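Local coordinates for protein farnesyl diphosphate synthase (Rhodobacter capsulatus, PDB 3M0G) that probably condenses farnesyl diphosphate with isopentenyl diphosphate, using magnesium, to make geranylgeranyl diphosphate for carotenoid biosynthesis, at residues Ala154-Ile157 with Ala158-Thr161; Arg173-Ala176 with Gly177-Ala181; Thr202-Ala205 with Thr206-Leu210; Pro96-His99 with Lys100-Asp104. All blocks are in the same frame, centred on the assembly; numbering follows the deposited sequence.

Interaction 1. Residues Ala154-Ile157 with Ala158-Thr161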
ATOM      1  N   ALA B 154     -10.313   9.812  -6.410  1.00  3.13           N
ATOM      2  CA  ALA B 154     -11.390  10.372  -5.594  1.00  3.73           C
ATOM      3  C   ALA B 154     -12.012  11.605  -6.244  1.00  4.62           C
ATOM      4  O   ALA B 154     -13.238  11.813  -6.166  1.00  5.82           O
ATOM      5  CB  ALA B 154     -10.851  10.715  -4.229  1.00  5.22           C
ATOM      6  N   LEU B 155     -11.179  12.466  -6.813  1.00  5.15           N
ATOM      7  CA  LEU B 155     -11.694  13.599  -7.581  1.00  7.35           C
ATOM      8  C   LEU B 155     -12.515  13.140  -8.792  1.00  8.53           C
ATOM      9  O   LEU B 155     -13.548  13.744  -9.120  1.00  8.13           O
ATOM     10  CB  LEU B 155     -10.562  14.537  -8.017  1.00  7.69           C
ATOM     11  CG  LEU B 155      -9.880  15.347  -6.908  1.00  6.03           C
ATOM     12  CD1 LEU B 155      -8.550  15.867  -7.420  1.00  8.55           C
ATOM     13  CD2 LEU B 155     -10.738  16.478  -6.357  1.00  8.15           C
ATOM     14  N   ASP B 156     -12.061  12.067  -9.436  1.00  9.53           N
ATOM     15  CA  ASP B 156     -12.694  11.543 -10.645  1.00 11.76           C
ATOM     16  C   ASP B 156     -13.995  10.803 -10.369  1.00 12.99           C
ATOM     17  O   ASP B 156     -14.919  10.874 -11.171  1.00 12.96           O
ATOM     18  CB  ASP B 156     -11.735  10.657 -11.437  1.00 12.59           C
ATOM     19  CG  ASP B 156     -12.076  10.605 -12.928  1.00 21.33           C
ATOM     20  OD1 ASP B 156     -12.996  11.341 -13.375  1.00 14.74           O
ATOM     21  OD2 ASP B 156     -11.411   9.837 -13.660  1.00 14.14           O
ATOM     22  N   ILE B 157     -14.074  10.113  -9.231  1.00 13.71           N
ATOM     23  CA  ILE B 157     -15.328   9.481  -8.791  1.00 14.11           C
ATOM     24  C   ILE B 157     -16.387  10.539  -8.467  1.00 14.07           C
ATOM     25  O   ILE B 157     -17.557  10.397  -8.847  1.00 13.14           O
ATOM     26  CB  ILE B 157     -15.100   8.506  -7.588  1.00 14.94           C
ATOM     27  CG1 ILE B 157     -14.362   7.245  -8.055  1.00 20.02           C
ATOM     28  CG2 ILE B 157     -16.418   8.154  -6.874  1.00 20.75           C
ATOM     29  CD1 ILE B 157     -14.842   6.693  -9.414  1.00 16.35           C
ATOM     30  N   ALA B 158     -15.958  11.611  -7.798  1.00 14.09           N
ATOM     31  CA  ALA B 158     -16.835  12.732  -7.491  1.00 13.77           C
ATOM     32  C   ALA B 158     -17.282  13.463  -8.758  1.00 12.52           C
ATOM     33  O   ALA B 158     -18.424  13.898  -8.861  1.00 11.53           O
ATOM     34  CB  ALA B 158     -16.164  13.699  -6.534  1.00 14.51           C
ATOM     35  N   ALA B 159     -16.376  13.597  -9.720  1.00 10.92           N
ATOM     36  CA  ALA B 159     -16.699  14.236 -10.990  1.00 11.11           C
ATOM     37  C   ALA B 159     -17.810  13.509 -11.759  1.00 11.69           C
ATOM     38  O   ALA B 159     -18.621  14.163 -12.411  1.00 10.87           O
ATOM     39  CB  ALA B 159     -15.443  14.365 -11.860  1.00 10.94           C
ATOM     40  N   GLU B 160     -17.847  12.174 -11.658  1.00 13.03           N
ATOM     41  CA  GLU B 160     -18.773  11.318 -12.427  1.00 15.75           C
ATOM     42  C   GLU B 160     -20.246  11.549 -12.120  1.00 16.88           C
ATOM     43  O   GLU B 160     -21.119  11.211 -12.930  1.00 16.37           O
ATOM     44  CB  GLU B 160     -18.473   9.829 -12.208  1.00 16.97           C
ATOM     45  CG  GLU B 160     -17.145   9.328 -12.787  1.00 34.48           C
ATOM     46  CD  GLU B 160     -16.981   9.604 -14.282  1.00 18.41           C
ATOM     47  OE1 GLU B 160     -17.963   9.446 -15.046  1.00 34.67           O
ATOM     48  OE2 GLU B 160     -15.851   9.961 -14.688  1.00 34.67           O
ATOM     49  N   THR B 161     -20.494  12.089 -10.928  1.00 18.27           N
ATOM     50  CA  THR B 161     -21.817  12.441 -10.448  1.00 19.13           C
ATOM     51  C   THR B 161     -22.135  13.882 -10.847  1.00 19.85           C
ATOM     52  O   THR B 161     -22.989  14.119 -11.705  1.00 20.27           O
ATOM     53  CB  THR B 161     -21.894  12.303  -8.901  1.00 19.27           C
ATOM     54  OG1 THR B 161     -21.894  10.919  -8.538  1.00 35.52           O
ATOM     55  CG2 THR B 161     -23.150  12.961  -8.334  1.00 35.59           C
TER
HETATM   56  O   HOH W   1     -19.794   9.972  -7.519  1.00 22.69           O
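Asp156 and Glu160 sit one turn apart toward the C-terminal end of helix 149-159, where the chain passes into the loop that leads to helix 168-194. Regular i to i+4 bonding runs through this part: Ala159 N donates to Leu155 O at 2.9 Å. Glu160 N reaches Asp156 O at 3.2 Å with a bent N-H...O angle of 135°, and it also makes a weak bond to Ile157 O at 3.3 Å. Ile157 O accepts in addition from a water 2.6 Å away, which bridges to Thr161 OG1. With CG anti to its carbonyl carbon (chi1 -68°), Glu160 sets CG 3.2 Å from Asp156 O, and a bend at the next torsion turns the carboxylate toward Asp156. Glu160 OE2 thus comes within 3.4 Å of Asp156 OD1, the two carboxylate planes lying 60° apart. Both oxygens form salt bridges with Lys240, the first ordered residue after the unmodelled segment 222-239. On another side of the turn Leu155 packs on Arg173 and Leu174, and Ala154 meets Leu109 of the second subunit. Two carboxylates this close would be expected to repel, and the lysine they share probably offsets that cost while tying the chain beyond the unmodelled segment to this turn.

Interaction 2. Residues Arg173-Ala176 with Gly177-Ala181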
ATOM      1  N   ARG B 173      -5.924  19.194 -12.316  1.00  9.69           N
ATOM      2  CA  ARG B 173      -5.630  18.701 -10.963  1.00  9.89           C
ATOM      3  C   ARG B 173      -5.979  17.212 -10.812  1.00  8.29           C
ATOM      4  O   ARG B 173      -5.247  16.452 -10.187  1.00  8.18           O
ATOM      5  CB  ARG B 173      -6.412  19.525  -9.930  1.00 10.93           C
ATOM      6  CG  ARG B 173      -6.091  19.189  -8.467  1.00 21.66           C
ATOM      7  CD  ARG B 173      -6.882  20.049  -7.488  1.00 12.72           C
ATOM      8  NE  ARG B 173      -8.325  19.767  -7.499  1.00 22.03           N
ATOM      9  CZ  ARG B 173      -9.225  20.352  -6.708  1.00 14.39           C
ATOM     10  NH1 ARG B 173     -10.511  20.027  -6.805  1.00 22.80           N
ATOM     11  NH2 ARG B 173      -8.866  21.275  -5.816  1.00 22.65           N
ATOM     12  N   LEU B 174      -7.105  16.813 -11.381  1.00  8.23           N
ATOM     13  CA  LEU B 174      -7.568  15.421 -11.343  1.00  8.34           C
ATOM     14  C   LEU B 174      -6.566  14.515 -12.033  1.00  7.86           C
ATOM     15  O   LEU B 174      -6.191  13.461 -11.521  1.00  6.89           O
ATOM     16  CB  LEU B 174      -8.899  15.331 -12.074  1.00  9.34           C
ATOM     17  CG  LEU B 174      -9.741  14.065 -12.075  1.00  9.85           C
ATOM     18  CD1 LEU B 174     -11.181  14.475 -11.767  1.00 10.31           C
ATOM     19  CD2 LEU B 174      -9.641  13.372 -13.411  1.00 10.63           C
ATOM     20  N   GLN B 175      -6.146  14.950 -13.214  1.00  8.06           N
ATOM     21  CA  GLN B 175      -5.247  14.182 -14.066  1.00  7.21           C
ATOM     22  C   GLN B 175      -3.816  14.088 -13.574  1.00  6.54           C
ATOM     23  O   GLN B 175      -3.173  13.033 -13.721  1.00  6.40           O
ATOM     24  CB  GLN B 175      -5.336  14.662 -15.505  1.00  9.18           C
ATOM     25  CG  GLN B 175      -6.659  14.239 -16.166  1.00 35.91           C
ATOM     26  CD  GLN B 175      -6.979  12.747 -15.989  1.00  9.67           C
ATOM     27  OE1 GLN B 175      -6.090  11.928 -15.740  1.00 36.40           O
ATOM     28  NE2 GLN B 175      -8.246  12.393 -16.159  1.00 36.13           N
ATOM     29  N   ALA B 176      -3.307  15.179 -13.012  1.00  5.66           N
ATOM     30  CA  ALA B 176      -2.026  15.148 -12.331  1.00  4.96           C
ATOM     31  C   ALA B 176      -1.946  14.063 -11.223  1.00  5.38           C
ATOM     32  O   ALA B 176      -0.983  13.306 -11.134  1.00  6.13           O
ATOM     33  CB  ALA B 176      -1.670  16.503 -11.814  1.00  4.88           C
ATOM     34  N   GLY B 177      -2.954  13.969 -10.379  1.00  5.29           N
ATOM     35  CA  GLY B 177      -2.961  12.861  -9.419  1.00  6.35           C
ATOM     36  C   GLY B 177      -3.277  11.498 -10.019  1.00  5.66           C
ATOM     37  O   GLY B 177      -2.540  10.543  -9.785  1.00  7.19           O
ATOM     38  N   LYS B 178      -4.326  11.430 -10.840  1.00  4.73           N
ATOM     39  CA  LYS B 178      -4.950  10.153 -11.241  1.00  4.19           C
ATOM     40  C   LYS B 178      -4.003   9.374 -12.110  1.00  4.27           C
ATOM     41  O   LYS B 178      -3.903   8.135 -12.039  1.00  2.94           O
ATOM     42  CB  LYS B 178      -6.229  10.390 -12.034  1.00  4.98           C
ATOM     43  CG  LYS B 178      -6.901   9.099 -12.496  1.00 13.33           C
ATOM     44  CD  LYS B 178      -8.269   9.322 -13.109  1.00  8.36           C
ATOM     45  CE  LYS B 178      -9.117   8.052 -13.052  1.00 13.67           C
ATOM     46  NZ  LYS B 178      -8.801   6.993 -14.057  1.00 11.17           N
ATOM     47  N   THR B 179      -3.315  10.117 -12.943  1.00  5.78           N
ATOM     48  CA  THR B 179      -2.488   9.512 -13.960  1.00  6.14           C
ATOM     49  C   THR B 179      -1.086  10.058 -13.977  1.00  7.31           C
ATOM     50  O   THR B 179      -0.123   9.307 -14.266  1.00  7.02           O
ATOM     51  CB  THR B 179      -3.206   9.696 -15.307  1.00  7.16           C
ATOM     52  OG1 THR B 179      -4.190   8.659 -15.438  1.00 25.30           O
ATOM     53  CG2 THR B 179      -2.254   9.658 -16.484  1.00 25.15           C
ATOM     54  N   GLY B 180      -0.975  11.355 -13.695  1.00  7.30           N
ATOM     55  CA  GLY B 180       0.258  12.092 -13.845  1.00  7.75           C
ATOM     56  C   GLY B 180       1.313  11.654 -12.853  1.00  7.79           C
ATOM     57  O   GLY B 180       2.494  11.564 -13.199  1.00  6.56           O
ATOM     58  N   ALA B 181       0.867  11.383 -11.627  1.00  6.79           N
ATOM     59  CA  ALA B 181       1.761  11.098 -10.505  1.00  6.66           C
ATOM     60  C   ALA B 181       2.550   9.804 -10.701  1.00  7.18           C
ATOM     61  O   ALA B 181       3.786   9.796 -10.509  1.00  7.93           O
ATOM     62  CB  ALA B 181       0.947  11.082  -9.147  1.00  5.79           C
TER
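Along Arg173-Ala181 the backbone stays helical but widens into a pi-type turn at 177-180. Lys178 N donates to Leu174 O at 2.8 Å, lying in the carbonyl plane, whereas Gly177 N reaches Arg173 O only weakly at 3.4 Å. Gln175 O, the carbonyl that serves the wide turn, takes two donors. Thr179 N, 3.0 Å away, is tilted 34° from the carbonyl plane, while Gly180 N, at 2.8 Å, lies in it. The second bond spans five residues, and the widening goes with the unusually extended phi of Thr179 (-129°). A glycine suits this turn, since a CB built on Gly180 would collide with Ala176 O. The wide turn lies within helix 168-194, one of the long helices of the all-alpha isoprenoid synthase fold, which packs between helix 149-159 and helix 199-219. Lys178 CB lies 3.1 Å from Leu174 O; the first three torsions of this lysine are all near trans (chi1 179°), so the chain runs extended until it bends at the last. Its CD passes 4.3 Å from Leu174 CD2, a loose apolar approach, and NZ makes a long, weak ion pair with Asp156. Gln175 and Thr179, one turn apart, run side by side and point the same way, both against Gln213 of helix 199-219; Thr179 also meets Phe212. Thr179 CB rests 3.7 Å from Gln175 O, beside the carbonyl that grips both amides. Ala181 CB, one residue beyond the glycine, comes 3.6 Å from Ala176 O.

Interaction 3. Residues Thr202-Ala205 with Thr206-Leu210. Unlike the reference sequence in segment 202-205: Thr202 (reference Ala).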
ATOM      1  N   THR B 202      11.437  14.684 -14.017  1.00  7.81           N
ATOM      2  CA  THR B 202      10.175  15.204 -13.434  1.00  8.13           C
ATOM      3  C   THR B 202       9.420  16.144 -14.400  1.00  8.78           C
ATOM      4  O   THR B 202       8.186  16.100 -14.504  1.00  9.23           O
ATOM      5  CB  THR B 202      10.439  15.912 -12.075  1.00  8.64           C
ATOM      6  OG1 THR B 202      11.091  15.000 -11.188  1.00 15.43           O
ATOM      7  CG2 THR B 202       9.138  16.380 -11.420  1.00 13.90           C
ATOM      8  N   ALA B 203      10.162  16.977 -15.119  1.00  9.46           N
ATOM      9  CA  ALA B 203       9.572  17.939 -16.049  1.00  9.67           C
ATOM     10  C   ALA B 203       9.025  17.225 -17.285  1.00  9.05           C
ATOM     11  O   ALA B 203       7.913  17.508 -17.732  1.00  8.13           O
ATOM     12  CB  ALA B 203      10.600  19.031 -16.433  1.00 10.14           C
ATOM     13  N   TYR B 204       9.845  16.328 -17.835  1.00 10.10           N
ATOM     14  CA  TYR B 204       9.470  15.373 -18.879  1.00 10.34           C
ATOM     15  C   TYR B 204       8.140  14.695 -18.560  1.00 10.47           C
ATOM     16  O   TYR B 204       7.221  14.671 -19.379  1.00 10.68           O
ATOM     17  CB  TYR B 204      10.584  14.324 -19.042  1.00  9.89           C
ATOM     18  CG  TYR B 204      10.220  13.094 -19.865  1.00  9.99           C
ATOM     19  CD1 TYR B 204      10.187  13.140 -21.273  1.00 10.31           C
ATOM     20  CD2 TYR B 204       9.917  11.881 -19.241  1.00  9.83           C
ATOM     21  CE1 TYR B 204       9.843  12.004 -22.026  1.00  9.98           C
ATOM     22  CE2 TYR B 204       9.574  10.739 -19.984  1.00 10.16           C
ATOM     23  CZ  TYR B 204       9.545  10.803 -21.365  1.00 10.13           C
ATOM     24  OH  TYR B 204       9.208   9.677 -22.094  1.00  9.85           O
ATOM     25  N   ALA B 205       8.047  14.168 -17.354  1.00 10.75           N
ATOM     26  CA  ALA B 205       6.890  13.383 -16.914  1.00 10.43           C
ATOM     27  C   ALA B 205       5.611  14.206 -16.709  1.00 10.81           C
ATOM     28  O   ALA B 205       4.521  13.749 -17.043  1.00  9.71           O
ATOM     29  CB  ALA B 205       7.261  12.630 -15.637  1.00 10.77           C
ATOM     30  N   THR B 206       5.763  15.415 -16.171  1.00 11.38           N
ATOM     31  CA  THR B 206       4.667  16.369 -16.006  1.00 11.74           C
ATOM     32  C   THR B 206       4.026  16.652 -17.378  1.00 12.02           C
ATOM     33  O   THR B 206       2.797  16.624 -17.514  1.00 12.21           O
ATOM     34  CB  THR B 206       5.175  17.707 -15.370  1.00 11.49           C
ATOM     35  OG1 THR B 206       5.835  17.441 -14.125  1.00 17.56           O
ATOM     36  CG2 THR B 206       4.032  18.677 -15.131  1.00 17.90           C
ATOM     37  N   ALA B 207       4.860  16.890 -18.397  1.00 12.32           N
ATOM     38  CA  ALA B 207       4.360  17.130 -19.760  1.00 12.49           C
ATOM     39  C   ALA B 207       3.807  15.865 -20.415  1.00 12.99           C
ATOM     40  O   ALA B 207       2.704  15.895 -20.978  1.00 12.61           O
ATOM     41  CB  ALA B 207       5.411  17.793 -20.635  1.00 12.53           C
ATOM     42  N   LEU B 208       4.565  14.767 -20.334  1.00 12.85           N
ATOM     43  CA  LEU B 208       4.128  13.452 -20.818  1.00 13.24           C
ATOM     44  C   LEU B 208       2.798  12.964 -20.213  1.00 13.41           C
ATOM     45  O   LEU B 208       1.948  12.410 -20.931  1.00 14.26           O
ATOM     46  CB  LEU B 208       5.230  12.394 -20.604  1.00 14.20           C
ATOM     47  CG  LEU B 208       4.907  10.940 -20.997  1.00  9.97           C
ATOM     48  CD1 LEU B 208       4.508  10.833 -22.467  1.00 15.55           C
ATOM     49  CD2 LEU B 208       6.068   9.977 -20.697  1.00 15.31           C
ATOM     50  N   GLY B 209       2.629  13.160 -18.908  1.00 12.48           N
ATOM     51  CA  GLY B 209       1.447  12.708 -18.204  1.00 11.91           C
ATOM     52  C   GLY B 209       0.185  13.387 -18.696  1.00 11.30           C
ATOM     53  O   GLY B 209      -0.851  12.743 -18.893  1.00 10.70           O
ATOM     54  N   LEU B 210       0.271  14.695 -18.902  1.00 11.19           N
ATOM     55  CA  LEU B 210      -0.866  15.420 -19.456  1.00 11.18           C
ATOM     56  C   LEU B 210      -1.122  15.098 -20.940  1.00 11.09           C
ATOM     57  O   LEU B 210      -2.271  14.925 -21.337  1.00 12.12           O
ATOM     58  CB  LEU B 210      -0.732  16.920 -19.199  1.00 11.34           C
ATOM     59  CG  LEU B 210      -1.890  17.833 -19.628  1.00  7.25           C
ATOM     60  CD1 LEU B 210      -3.230  17.340 -19.131  1.00 11.29           C
ATOM     61  CD2 LEU B 210      -1.599  19.253 -19.159  1.00 11.31           C
TER
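The Tyr204 ring is met obliquely by Leu208, one turn further along, whose CD2 methyl lies 3.6 Å from CZ and 3.4 Å from OH. The two side chains run alongside each other, each with its CG turned opposite the backbone N (Tyr204 chi1 167°, Leu208 chi1 177°), and this brings the methyl up to the hydroxyl end of the ring. Tyr204 OH is hydrogen-bonded to Leu277 O, while the ring also packs on Ala263, Cys280 and Ala281. Both side chains thus dock helix 199-219 of this helical bundle onto helix 275-285, where Leu208 meets Ala281 and Val284. The flat carbonyl of Thr202 receives donors on opposite faces of its plane: Thr206 N at 3.0 Å and Thr206 OG1 at 2.7 Å. Thr206 presents this hydroxyl because OG1 lies beside its own backbone N (chi1 -56°), and so an exposed side chain meets its polar need within its own helix. Leu208 N donates to Tyr204 O at 2.8 Å, the backbone bond of the same turn. Ala205 packs on Ser184 and Ala187 of helix 168-194, and its O accepts from Gly209 N at 2.7 Å.

Interaction 4. Residues Pro96-His99 with Lys100-Asp104. Unlike the reference sequence in segment 100-104: Lys100 (reference Arg), Asp104 (reference Glu).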
ATOM      1  N   PRO B  96     -12.688 -10.876 -18.705  1.00 10.23           N
ATOM      2  CA  PRO B  96     -13.402 -10.561 -17.459  1.00  9.33           C
ATOM      3  C   PRO B  96     -12.487  -9.898 -16.432  1.00  8.74           C
ATOM      4  O   PRO B  96     -11.285 -10.202 -16.372  1.00  8.44           O
ATOM      5  CB  PRO B  96     -13.828 -11.931 -16.945  1.00  9.37           C
ATOM      6  CG  PRO B  96     -13.865 -12.804 -18.180  1.00 16.78           C
ATOM      7  CD  PRO B  96     -12.735 -12.322 -19.011  1.00  9.68           C
ATOM      8  N   THR B  97     -13.046  -8.999 -15.634  1.00  8.40           N
ATOM      9  CA  THR B  97     -12.247  -8.303 -14.631  1.00  8.58           C
ATOM     10  C   THR B  97     -12.062  -9.204 -13.424  1.00  8.77           C
ATOM     11  O   THR B  97     -12.642 -10.294 -13.359  1.00  9.06           O
ATOM     12  CB  THR B  97     -12.871  -6.947 -14.212  1.00  8.51           C
ATOM     13  OG1 THR B  97     -14.263  -7.128 -13.929  1.00 11.39           O
ATOM     14  CG2 THR B  97     -12.694  -5.915 -15.320  1.00 12.05           C
ATOM     15  N   VAL B  98     -11.237  -8.771 -12.473  1.00  8.62           N
ATOM     16  CA  VAL B  98     -10.967  -9.610 -11.304  1.00  7.91           C
ATOM     17  C   VAL B  98     -12.238  -9.830 -10.496  1.00  8.97           C
ATOM     18  O   VAL B  98     -12.535 -10.956 -10.093  1.00 10.01           O
ATOM     19  CB  VAL B  98      -9.865  -9.044 -10.417  1.00  6.23           C
ATOM     20  CG1 VAL B  98      -9.847  -9.762  -9.060  1.00 11.74           C
ATOM     21  CG2 VAL B  98      -8.521  -9.193 -11.114  1.00 12.16           C
ATOM     22  N   HIS B  99     -12.978  -8.750 -10.267  1.00  8.60           N
ATOM     23  CA  HIS B  99     -14.191  -8.814  -9.463  1.00  8.78           C
ATOM     24  C   HIS B  99     -15.281  -9.667 -10.159  1.00  8.66           C
ATOM     25  O   HIS B  99     -16.100 -10.279  -9.485  1.00  9.29           O
ATOM     26  CB  HIS B  99     -14.678  -7.417  -9.084  1.00  8.81           C
ATOM     27  CG  HIS B  99     -15.573  -6.784 -10.100  1.00  9.09           C
ATOM     28  ND1 HIS B  99     -15.100  -6.001 -11.130  1.00  9.41           N
ATOM     29  CD2 HIS B  99     -16.919  -6.808 -10.232  1.00  9.19           C
ATOM     30  CE1 HIS B  99     -16.116  -5.581 -11.860  1.00  8.86           C
ATOM     31  NE2 HIS B  99     -17.230  -6.056 -11.335  1.00  9.32           N
ATOM     32  N   LYS B 100     -15.264  -9.719 -11.488  1.00  8.20           N
ATOM     33  CA  LYS B 100     -16.165 -10.614 -12.237  1.00  8.37           C
ATOM     34  C   LYS B 100     -15.714 -12.077 -12.238  1.00  8.56           C
ATOM     35  O   LYS B 100     -16.540 -12.970 -12.145  1.00  8.91           O
ATOM     36  CB  LYS B 100     -16.371 -10.132 -13.682  1.00  8.65           C
ATOM     37  CG  LYS B 100     -17.027  -8.768 -13.792  1.00  2.00           C
ATOM     38  CD  LYS B 100     -18.460  -8.783 -13.268  1.00  9.08           C
ATOM     39  CE  LYS B 100     -19.428  -9.242 -14.356  1.00  2.31           C
ATOM     40  NZ  LYS B 100     -20.824  -8.796 -14.082  1.00 10.34           N
ATOM     41  N   LYS B 101     -14.412 -12.317 -12.365  1.00  9.48           N
ATOM     42  CA  LYS B 101     -13.867 -13.685 -12.410  1.00 10.13           C
ATOM     43  C   LYS B 101     -13.811 -14.353 -11.027  1.00 10.56           C
ATOM     44  O   LYS B 101     -13.958 -15.577 -10.915  1.00 11.21           O
ATOM     45  CB  LYS B 101     -12.495 -13.691 -13.109  1.00 11.22           C
ATOM     46  CG  LYS B 101     -11.865 -15.076 -13.304  1.00 24.75           C
ATOM     47  CD  LYS B 101     -10.634 -15.025 -14.205  1.00 12.43           C
ATOM     48  CE  LYS B 101      -9.899 -16.366 -14.224  1.00 25.37           C
ATOM     49  NZ  LYS B 101     -10.637 -17.428 -14.984  1.00 13.01           N
ATOM     50  N   TRP B 102     -13.599 -13.568  -9.973  1.00 10.23           N
ATOM     51  CA  TRP B 102     -13.722 -14.111  -8.619  1.00  9.56           C
ATOM     52  C   TRP B 102     -14.972 -13.533  -7.925  1.00  9.70           C
ATOM     53  O   TRP B 102     -16.092 -13.999  -8.154  1.00 10.23           O
ATOM     54  CB  TRP B 102     -12.420 -13.896  -7.831  1.00  8.53           C
ATOM     55  CG  TRP B 102     -11.275 -14.800  -8.290  1.00  7.50           C
ATOM     56  CD1 TRP B 102     -10.931 -16.016  -7.764  1.00  8.43           C
ATOM     57  CD2 TRP B 102     -10.367 -14.571  -9.387  1.00  7.61           C
ATOM     58  NE1 TRP B 102      -9.855 -16.543  -8.445  1.00  7.12           N
ATOM     59  CE2 TRP B 102      -9.491 -15.678  -9.446  1.00  8.34           C
ATOM     60  CE3 TRP B 102     -10.202 -13.531 -10.312  1.00  8.35           C
ATOM     61  CZ2 TRP B 102      -8.458 -15.774 -10.396  1.00  6.85           C
ATOM     62  CZ3 TRP B 102      -9.167 -13.627 -11.261  1.00  6.73           C
ATOM     63  CH2 TRP B 102      -8.321 -14.751 -11.296  1.00  8.80           C
ATOM     64  N   ASP B 103     -14.786 -12.524  -7.086  1.00  9.36           N
ATOM     65  CA  ASP B 103     -15.896 -11.730  -6.571  1.00  9.32           C
ATOM     66  C   ASP B 103     -15.361 -10.383  -6.088  1.00  8.96           C
ATOM     67  O   ASP B 103     -14.160 -10.122  -6.221  1.00  9.29           O
ATOM     68  CB  ASP B 103     -16.694 -12.485  -5.485  1.00 10.11           C
ATOM     69  CG  ASP B 103     -15.818 -13.041  -4.360  1.00  7.90           C
ATOM     70  OD1 ASP B 103     -14.701 -12.534  -4.137  1.00 11.23           O
ATOM     71  OD2 ASP B 103     -16.282 -13.973  -3.660  1.00 10.85           O
ATOM     72  N   ASP B 104     -16.239  -9.530  -5.560  1.00  8.52           N
ATOM     73  CA  ASP B 104     -15.837  -8.207  -5.067  1.00  8.25           C
ATOM     74  C   ASP B 104     -14.823  -8.285  -3.913  1.00  6.73           C
ATOM     75  O   ASP B 104     -13.852  -7.523  -3.880  1.00  5.72           O
ATOM     76  CB  ASP B 104     -17.061  -7.378  -4.654  1.00  9.41           C
ATOM     77  CG  ASP B 104     -17.815  -6.806  -5.841  1.00  8.47           C
ATOM     78  OD1 ASP B 104     -17.465  -7.107  -6.987  1.00  9.30           O
ATOM     79  OD2 ASP B 104     -18.788  -6.056  -5.616  1.00 11.03           O
TER
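His99 and Lys100 lie side by side on the short helix 98-101, with Thr97 at the N-cap position; the turn follows the first aspartate-rich motif of prenyl synthases, whose Asp82 touches Thr97. From CB, 3.5 Å from Asp104 OD1, the His99 side chain swings its ring between its own backbone N and carbonyl carbon (chi1 87°). CD2 then meets Asp104 OD1 at 3.3 Å, obliquely to the ring. Over one face comes Lys100 CG, 3.9 Å from the ring centroid in a CH-pi contact, and NE2 at the far end has Lys100 CD 3.6 Å away. Lys100 CG also rests 3.2 Å from Thr97 OG1, which is hydrogen-bonded to Asp89 O. Replacing His99 by an alanine would probably leave the Lys100 methylenes without a surface to lie on and open a gap beside Pro84 and Ala107. The backbone is pinned by Lys101 N, which donates to Thr97 O, and Asp104 packs on Cys85 of the second subunit. Beyond the helix, Trp102 N bonds to Val98 O at 2.8 Å, and the same oxygen lies in the plane of the indole at its edge, 3.5 Å from Trp102 CE3.

From the N terminus the order is interaction 4, then 1, 2 and 3. Each is a turn within one continuous stretch, so none closes a long loop and they neither nest nor cross. Interaction 4 stands apart on the short helix 98-101, about 23 Å from interaction 1 between centres and about 33 Å from interaction 3, across the centre of the chain. The other three lie on successive helices, 149-159, 168-194 and 199-219, and each touches the next directly. Leu174 CD1 approaches Leu155 C at 3.5 Å, joining interactions 1 and 2, and Thr179 CG2 lies 4.2 Å from Gly209 O, joining 2 and 3.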